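Local coordinates for extracellular solute-binding protein, family 5 (Chelativorans sp., PDB 6WM6) that binds EDTA and other aminopolycarboxylates in the periplasm, probably delivering them to an ABC transporter for uptake, at residues A[219-224]-A[554-559]; A[492-497]-A[508-513]. One frame throughout, in Å; residues are numbered along the deposited sequence.

Overall arrangement
Two contacts illustrate how a solute-binding protein of family 5 is tied together over short and long stretches of chain. Interaction 1 joins segments 330 residues apart: the start of strand 222-228, outermost in a four-stranded mixed sheet, meets the loop leading into strand 560-561 near the C-terminus. Interaction 2 is local, a helical hairpin of helices 489-499 and 504-521, and along the chain it is nested within the loop that interaction 1 closes. They share no helix or sheet. Their centres lie about 38 Å apart on opposite sides of the chain's centre; along the chain the hairpin comes before segment 554-559, where the C-terminal part returns to a distant region of the fold.

Interaction 1 (A[219-224]-A[554-559]); sequences GGPYMV and YNTAEW. With EDO (1,2-ethanediol), chain G.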
ATOM      1  N   GLY A 219      -1.826   6.359  22.202  1.00 17.15           N
ATOM      2  CA  GLY A 219      -3.083   5.694  22.482  1.00 16.34           C
ATOM      3  C   GLY A 219      -2.997   4.201  22.239  1.00 17.13           C
ATOM      4  O   GLY A 219      -4.023   3.527  22.036  1.00 17.59           O
ATOM      5  N   GLY A 220      -1.766   3.681  22.225  1.00 15.89           N
ATOM      6  CA  GLY A 220      -1.503   2.288  21.912  1.00 15.45           C
ATOM      7  C   GLY A 220      -0.652   1.618  22.964  1.00 16.18           C
ATOM      8  O   GLY A 220      -0.405   2.171  24.045  1.00 16.72           O
ATOM      9  N   PRO A 221      -0.135   0.430  22.652  1.00 16.03           N
ATOM     10  CA  PRO A 221       0.598  -0.350  23.665  1.00 15.77           C
ATOM     11  C   PRO A 221       1.968   0.206  23.994  1.00 16.27           C
ATOM     12  O   PRO A 221       2.471  -0.076  25.087  1.00 17.49           O
ATOM     13  CB  PRO A 221       0.683  -1.758  23.033  1.00 16.69           C
ATOM     14  CG  PRO A 221       0.541  -1.502  21.552  1.00 16.13           C
ATOM     15  CD  PRO A 221      -0.460  -0.378  21.459  1.00 16.49           C
ATOM     16  N   TYR A 222       2.567   0.977  23.088  1.00 16.93           N
ATOM     17  CA  TYR A 222       3.913   1.509  23.258  1.00 16.66           C
ATOM     18  C   TYR A 222       3.902   3.030  23.102  1.00 17.56           C
ATOM     19  O   TYR A 222       2.929   3.608  22.607  1.00 18.52           O
ATOM     20  CB  TYR A 222       4.886   0.847  22.250  1.00 17.27           C
ATOM     21  CG  TYR A 222       5.174  -0.613  22.588  1.00 16.55           C
ATOM     22  CD1 TYR A 222       6.122  -0.950  23.524  1.00 17.04           C
ATOM     23  CD2 TYR A 222       4.482  -1.632  21.962  1.00 16.97           C
ATOM     24  CE1 TYR A 222       6.372  -2.254  23.855  1.00 17.14           C
ATOM     25  CE2 TYR A 222       4.733  -2.958  22.270  1.00 17.23           C
ATOM     26  CZ  TYR A 222       5.675  -3.257  23.225  1.00 16.88           C
ATOM     27  OH  TYR A 222       5.937  -4.570  23.588  1.00 18.35           O
ATOM     28  N   MET A 223       4.981   3.665  23.539  1.00 17.95           N
ATOM     29  CA  MET A 223       5.154   5.102  23.377  1.00 17.45           C
ATOM     30  C   MET A 223       6.628   5.386  23.164  1.00 17.83           C
ATOM     31  O   MET A 223       7.473   4.619  23.606  1.00 18.84           O
ATOM     32  CB  MET A 223       4.598   5.848  24.596  1.00 20.18           C
ATOM     33  CG  MET A 223       5.363   5.623  25.894  1.00 20.76           C
ATOM     34  SD  MET A 223       4.431   6.199  27.335  1.00 23.40           S
ATOM     35  CE  MET A 223       4.045   7.885  26.906  1.00 32.99           C
ATOM     36  N   VAL A 224       6.933   6.500  22.509  1.00 19.39           N
ATOM     37  CA  VAL A 224       8.323   6.822  22.191  1.00 20.92           C
ATOM     38  C   VAL A 224       9.053   7.302  23.438  1.00 20.92           C
ATOM     39  O   VAL A 224       8.614   8.249  24.119  1.00 23.36           O
ATOM     40  CB  VAL A 224       8.389   7.859  21.062  1.00 22.93           C
ATOM     41  CG1 VAL A 224       9.864   8.220  20.759  1.00 24.89           C
ATOM     42  CG2 VAL A 224       7.724   7.344  19.823  1.00 24.85           C
ATOM     43  N   TYR A 554       0.890  -4.362  12.700  1.00 15.16           N
ATOM     44  CA  TYR A 554      -0.530  -4.234  13.039  1.00 14.78           C
ATOM     45  C   TYR A 554      -0.885  -4.746  14.425  1.00 15.90           C
ATOM     46  O   TYR A 554      -1.952  -4.361  14.944  1.00 17.37           O
ATOM     47  CB  TYR A 554      -1.409  -4.950  12.008  1.00 15.11           C
ATOM     48  CG  TYR A 554      -1.543  -6.452  12.171  1.00 14.74           C
ATOM     49  CD1 TYR A 554      -0.458  -7.309  12.011  1.00 15.35           C
ATOM     50  CD2 TYR A 554      -2.789  -7.020  12.475  1.00 15.47           C
ATOM     51  CE1 TYR A 554      -0.604  -8.685  12.169  1.00 15.16           C
ATOM     52  CE2 TYR A 554      -2.926  -8.405  12.622  1.00 15.28           C
ATOM     53  CZ  TYR A 554      -1.831  -9.212  12.456  1.00 15.16           C
ATOM     54  OH  TYR A 554      -1.951 -10.579  12.614  1.00 16.10           O
ATOM     55  N   ASN A 555      -0.049  -5.584  15.040  1.00 15.05           N
ATOM     56  CA  ASN A 555      -0.411  -6.240  16.308  1.00 15.09           C
ATOM     57  C   ASN A 555       0.735  -6.226  17.322  1.00 15.70           C
ATOM     58  O   ASN A 555       0.953  -7.207  18.038  1.00 16.10           O
ATOM     59  CB  ASN A 555      -0.877  -7.677  16.080  1.00 15.63           C
ATOM     60  CG  ASN A 555       0.253  -8.580  15.701  1.00 15.73           C
ATOM     61  OD1 ASN A 555       1.220  -8.131  15.078  1.00 15.85           O
ATOM     62  ND2 ASN A 555       0.153  -9.857  16.047  1.00 16.66           N
ATOM     63  N   THR A 556       1.472  -5.118  17.434  1.00 14.97           N
ATOM     64  CA  THR A 556       2.633  -5.090  18.316  1.00 15.41           C
ATOM     65  C   THR A 556       2.286  -5.327  19.781  1.00 17.21           C
ATOM     66  O   THR A 556       3.162  -5.766  20.537  1.00 17.02           O
ATOM     67  CB  THR A 556       3.478  -3.808  18.214  1.00 15.94           C
ATOM     68  OG1 THR A 556       2.743  -2.662  18.693  1.00 16.79           O
ATOM     69  CG2 THR A 556       3.999  -3.582  16.798  1.00 16.75           C
ATOM     70  N   ALA A 557       1.044  -5.074  20.209  1.00 16.54           N
ATOM     71  CA  ALA A 557       0.681  -5.410  21.582  1.00 17.37           C
ATOM     72  C   ALA A 557       0.931  -6.873  21.896  1.00 18.85           C
ATOM     73  O   ALA A 557       1.102  -7.221  23.077  1.00 18.10           O
ATOM     74  CB  ALA A 557      -0.790  -5.103  21.848  1.00 18.17           C
ATOM     75  N   GLU A 558       0.932  -7.738  20.880  1.00 16.86           N
ATOM     76  CA  GLU A 558       1.051  -9.169  21.076  1.00 16.77           C
ATOM     77  C   GLU A 558       2.478  -9.682  20.935  1.00 17.28           C
ATOM     78  O   GLU A 558       2.737 -10.831  21.297  1.00 18.28           O
ATOM     79  CB  GLU A 558       0.137  -9.904  20.100  1.00 17.80           C
ATOM     80  CG  GLU A 558      -1.356  -9.581  20.315  1.00 20.07           C
ATOM     81  CD  GLU A 558      -2.265  -9.842  19.122  1.00 25.51           C
ATOM     82  OE1 GLU A 558      -1.880 -10.533  18.146  1.00 23.79           O
ATOM     83  OE2 GLU A 558      -3.415  -9.335  19.147  1.00 26.83           O
ATOM     84  N   TRP A 559       3.391  -8.880  20.420  1.00 16.05           N
ATOM     85  CA  TRP A 559       4.755  -9.338  20.179  1.00 17.33           C
ATOM     86  C   TRP A 559       5.478  -9.593  21.492  1.00 17.45           C
ATOM     87  O   TRP A 559       5.387  -8.811  22.444  1.00 18.27           O
ATOM     88  CB  TRP A 559       5.549  -8.275  19.441  1.00 15.76           C
ATOM     89  CG  TRP A 559       5.167  -8.004  18.010  1.00 15.64           C
ATOM     90  CD1 TRP A 559       4.106  -8.535  17.319  1.00 16.36           C
ATOM     91  CD2 TRP A 559       5.849  -7.145  17.108  1.00 15.93           C
ATOM     92  NE1 TRP A 559       4.095  -8.039  16.043  1.00 16.99           N
ATOM     93  CE2 TRP A 559       5.149  -7.176  15.885  1.00 16.41           C
ATOM     94  CE3 TRP A 559       6.977  -6.335  17.216  1.00 17.98           C
ATOM     95  CZ2 TRP A 559       5.548  -6.435  14.785  1.00 17.51           C
ATOM     96  CZ3 TRP A 559       7.388  -5.606  16.125  1.00 19.27           C
ATOM     97  CH2 TRP A 559       6.673  -5.661  14.911  1.00 18.22           C
TER
HETATM   98  C1  EDO G 606      -0.666  -2.022  16.921  1.00 23.86           C
HETATM   99  O1  EDO G 606       0.741  -2.211  16.774  1.00 17.92           O
HETATM  100  C2  EDO G 606      -1.101  -2.289  18.366  1.00 24.93           C
HETATM  101  O2  EDO G 606      -1.041  -3.704  18.710  1.00 18.69           O
HETATM  102  O   HOH W   1       4.252  -6.499  22.943  1.00 18.30           O
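Tyr222 OH and the backbone oxygens of Thr556 and Trp559 converge on one water, which bridges strand 222-228, outermost in a four-stranded mixed sheet of this family 5 solute-binding fold, to a 3-10 turn in the C-terminal part of the chain. The water lies 2.6 Å from Tyr222 OH and donates to two carbonyls, 2.7 Å from Thr556 O and 2.6 Å from Trp559 O; further acceptors lie within its reach, so these protons may be shared. The hydroxyl also bonds to Leu249 N, fixing it from a second direction. Tyr222 CG stands anti to its carbonyl carbon (chi1 -71°), and from there the ring presents an edge to the turn: Thr556 O lies close to the ring plane, 3.7 Å from Tyr222 CE2.

No direct hydrogen bond crosses between the segments. Beside the tyrosine, Pro221 supplies the apolar part, its CB touching Ala557 CB at 3.8 Å while its CG comes up to Thr556 OG1. Thr556 and Ala557 also hold an ethanediol, probably from the crystallisation liquor. Thr556 OG1, turned between backbone N and carbonyl carbon, donates to O1 of the ethanediol, as does Thr556 N; Ala557 N makes a nearly straight bond (169°) to its O2.

The turn is braced from within. Backbone bonds from Glu558 N to Asn555 O and from Trp559 N to Thr556 O close it, and Thr556 CG2 lies over one face of the indole, offset toward the rim. Asn555 links two side chains: its ND2 donates to Glu558 OE1 from above the carboxylate plane, and is also bonded to Asn542 O. Its OD1 receives Trp559 NE1 at 3.0 Å, with the donor 46° out of the carbonyl plane.

Interaction 2 (A[492-497]-A[508-513]); sequences EEIIGK and AAILSE
Ile494 and Ile510 meet at the heart of an antiparallel helical hairpin, in which the short axes of 492-497 and 508-513 run at 172° to one another and approach to 8.3 Å. Van der Waals contacts join the segments, with no hydrogen bond between them. Ile494 covers the most ground because its branches diverge. Its CG2 lies anti to the backbone nitrogen and presses against the backbone of the partner helix, 3.3 Å from Ile510 O, while CG1 carries CD1 to Glu513. In return, Ile510 CG2 rests against both Ile494 O and Lys497 CB, and its CD1 reaches the Lys497 carbonyl. Deeper in the hairpin, Ile495 and Leu511 mark the closest backbone approach, with CA atoms 6.0 Å apart. Ile495 points away from the partner helix at its CB, yet its CG1 is met by Leu511 CD1 at 3.7 Å.

Two charged residues join in differently. The extended Glu513 runs across the end of Ile494 at about a right angle, laying its CG and carboxylate over the methyl, with Ile494 CD1 3.6 Å from Glu513 CD. Lys497 gives its CB to Ile510 and then leads its amine away to Glu493 on its own helix, forming a salt bridge whose hydrogen bond is weak, 3.3 Å from Lys497 NZ to Glu493 OE2.

A polar bond within the second helix ties Ser512 OG back to Ala508 O at 2.8 Å, while Ser512 N reaches that same oxygen from the opposite face of the carbonyl plane, so two donors grip one acceptor.

On the inner side, Ile495 packs on Ala471 and Leu511 on Pro467, setting the hairpin of helices 489-499 and 504-521 against helix 467-474, ahead of the long strand 524-537 that follows in the chain.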
ATOM      1  N   GLU A 492     -15.300   7.034 -14.724  1.00 20.02           N
ATOM      2  CA  GLU A 492     -15.469   7.778 -13.479  1.00 19.63           C
ATOM      3  C   GLU A 492     -16.860   7.549 -12.894  1.00 19.70           C
ATOM      4  O   GLU A 492     -17.009   7.389 -11.681  1.00 21.12           O
ATOM      5  CB  GLU A 492     -15.203   9.268 -13.734  1.00 21.88           C
ATOM      6  CG  GLU A 492     -13.833   9.494 -14.317  1.00 24.90           C
ATOM      7  CD  GLU A 492     -13.425  10.948 -14.361  1.00 34.49           C
ATOM      8  OE1 GLU A 492     -14.102  11.784 -13.731  1.00 41.16           O
ATOM      9  OE2 GLU A 492     -12.415  11.240 -15.027  1.00 25.42           O
ATOM     10  N   GLU A 493     -17.880   7.521 -13.743  1.00 20.56           N
ATOM     11  CA  GLU A 493     -19.241   7.277 -13.283  1.00 21.21           C
ATOM     12  C   GLU A 493     -19.348   5.895 -12.648  1.00 18.60           C
ATOM     13  O   GLU A 493     -19.971   5.728 -11.587  1.00 19.81           O
ATOM     14  CB  GLU A 493     -20.206   7.421 -14.452  1.00 23.25           C
ATOM     15  CG  GLU A 493     -21.645   7.015 -14.168  1.00 42.95           C
ATOM     16  CD  GLU A 493     -22.513   7.059 -15.417  1.00 65.18           C
ATOM     17  OE1 GLU A 493     -21.953   7.126 -16.534  1.00 66.40           O
ATOM     18  OE2 GLU A 493     -23.753   7.031 -15.282  1.00 69.60           O
ATOM     19  N   ILE A 494     -18.753   4.886 -13.287  1.00 18.23           N
ATOM     20  CA  ILE A 494     -18.799   3.534 -12.751  1.00 16.83           C
ATOM     21  C   ILE A 494     -18.103   3.457 -11.403  1.00 17.72           C
ATOM     22  O   ILE A 494     -18.621   2.833 -10.466  1.00 18.54           O
ATOM     23  CB  ILE A 494     -18.164   2.552 -13.750  1.00 17.57           C
ATOM     24  CG1 ILE A 494     -19.005   2.417 -15.020  1.00 19.62           C
ATOM     25  CG2 ILE A 494     -17.988   1.174 -13.093  1.00 18.10           C
ATOM     26  CD1 ILE A 494     -18.225   1.889 -16.193  1.00 20.06           C
ATOM     27  N   ILE A 495     -16.932   4.085 -11.280  1.00 17.52           N
ATOM     28  CA  ILE A 495     -16.203   4.057 -10.017  1.00 17.75           C
ATOM     29  C   ILE A 495     -17.035   4.700  -8.913  1.00 17.00           C
ATOM     30  O   ILE A 495     -17.094   4.187  -7.792  1.00 18.30           O
ATOM     31  CB  ILE A 495     -14.819   4.725 -10.180  1.00 18.01           C
ATOM     32  CG1 ILE A 495     -13.906   3.863 -11.044  1.00 17.35           C
ATOM     33  CG2 ILE A 495     -14.210   5.022  -8.812  1.00 18.77           C
ATOM     34  CD1 ILE A 495     -12.611   4.544 -11.477  1.00 19.33           C
ATOM     35  N   GLY A 496     -17.735   5.789  -9.232  1.00 18.85           N
ATOM     36  CA  GLY A 496     -18.558   6.447  -8.233  1.00 19.23           C
ATOM     37  C   GLY A 496     -19.725   5.580  -7.791  1.00 18.49           C
ATOM     38  O   GLY A 496     -20.037   5.496  -6.594  1.00 20.65           O
ATOM     39  N   LYS A 497     -20.369   4.894  -8.741  1.00 18.66           N
ATOM     40  CA  LYS A 497     -21.439   3.973  -8.365  1.00 19.64           C
ATOM     41  C   LYS A 497     -20.897   2.822  -7.527  1.00 18.64           C
ATOM     42  O   LYS A 497     -21.520   2.405  -6.547  1.00 18.77           O
ATOM     43  CB  LYS A 497     -22.137   3.435  -9.614  1.00 21.24           C
ATOM     44  CG  LYS A 497     -23.003   4.482 -10.296  1.00 24.47           C
ATOM     45  CD  LYS A 497     -23.593   3.978 -11.598  1.00 41.17           C
ATOM     46  CE  LYS A 497     -24.487   5.036 -12.231  1.00 57.87           C
ATOM     47  NZ  LYS A 497     -25.051   4.576 -13.530  1.00 69.05           N
ATOM     48  N   ALA A 508     -17.791  -4.755  -6.454  1.00 15.61           N
ATOM     49  CA  ALA A 508     -16.953  -5.422  -7.442  1.00 15.99           C
ATOM     50  C   ALA A 508     -17.713  -5.711  -8.721  1.00 16.49           C
ATOM     51  O   ALA A 508     -17.165  -5.573  -9.818  1.00 16.75           O
ATOM     52  CB  ALA A 508     -16.406  -6.722  -6.864  1.00 17.15           C
ATOM     53  N   ALA A 509     -18.975  -6.125  -8.608  1.00 16.12           N
ATOM     54  CA  ALA A 509     -19.782  -6.364  -9.796  1.00 16.45           C
ATOM     55  C   ALA A 509     -19.883  -5.090 -10.624  1.00 17.83           C
ATOM     56  O   ALA A 509     -19.737  -5.121 -11.850  1.00 20.11           O
ATOM     57  CB  ALA A 509     -21.157  -6.884  -9.410  1.00 17.99           C
ATOM     58  N   ILE A 510     -20.112  -3.949  -9.964  1.00 15.89           N
ATOM     59  CA  ILE A 510     -20.207  -2.673 -10.675  1.00 16.62           C
ATOM     60  C   ILE A 510     -18.855  -2.288 -11.269  1.00 16.46           C
ATOM     61  O   ILE A 510     -18.740  -1.942 -12.456  1.00 17.29           O
ATOM     62  CB  ILE A 510     -20.717  -1.595  -9.709  1.00 17.09           C
ATOM     63  CG1 ILE A 510     -22.150  -1.888  -9.225  1.00 17.93           C
ATOM     64  CG2 ILE A 510     -20.650  -0.216 -10.381  1.00 17.83           C
ATOM     65  CD1 ILE A 510     -22.510  -1.115  -7.963  1.00 19.65           C
ATOM     66  N   LEU A 511     -17.804  -2.341 -10.448  1.00 15.66           N
ATOM     67  CA  LEU A 511     -16.481  -1.869 -10.841  1.00 15.94           C
ATOM     68  C   LEU A 511     -15.874  -2.706 -11.959  1.00 16.62           C
ATOM     69  O   LEU A 511     -15.031  -2.191 -12.723  1.00 16.62           O
ATOM     70  CB  LEU A 511     -15.574  -1.848  -9.612  1.00 16.29           C
ATOM     71  CG  LEU A 511     -14.205  -1.182  -9.779  1.00 16.67           C
ATOM     72  CD1 LEU A 511     -14.361   0.302  -9.975  1.00 17.63           C
ATOM     73  CD2 LEU A 511     -13.358  -1.464  -8.556  1.00 17.23           C
ATOM     74  N   SER A 512     -16.292  -3.962 -12.099  1.00 16.65           N
ATOM     75  CA  SER A 512     -15.776  -4.804 -13.172  1.00 17.47           C
ATOM     76  C   SER A 512     -15.901  -4.128 -14.538  1.00 18.17           C
ATOM     77  O   SER A 512     -15.021  -4.291 -15.384  1.00 17.48           O
ATOM     78  CB  SER A 512     -16.499  -6.160 -13.188  1.00 19.22           C
ATOM     79  OG  SER A 512     -16.158  -6.914 -12.045  1.00 23.96           O
ATOM     80  N   GLU A 513     -16.994  -3.391 -14.777  1.00 16.58           N
ATOM     81  CA  GLU A 513     -17.159  -2.703 -16.055  1.00 17.63           C
ATOM     82  C   GLU A 513     -16.068  -1.672 -16.281  1.00 18.98           C
ATOM     83  O   GLU A 513     -15.587  -1.495 -17.416  1.00 18.89           O
ATOM     84  CB  GLU A 513     -18.552  -2.068 -16.129  1.00 18.48           C
ATOM     85  CG  GLU A 513     -18.859  -1.518 -17.510  1.00 22.30           C
ATOM     86  CD  GLU A 513     -20.192  -0.788 -17.607  1.00 28.62           C
ATOM     87  OE1 GLU A 513     -20.927  -0.682 -16.594  1.00 25.73           O
ATOM     88  OE2 GLU A 513     -20.510  -0.305 -18.724  1.00 28.37           O
TER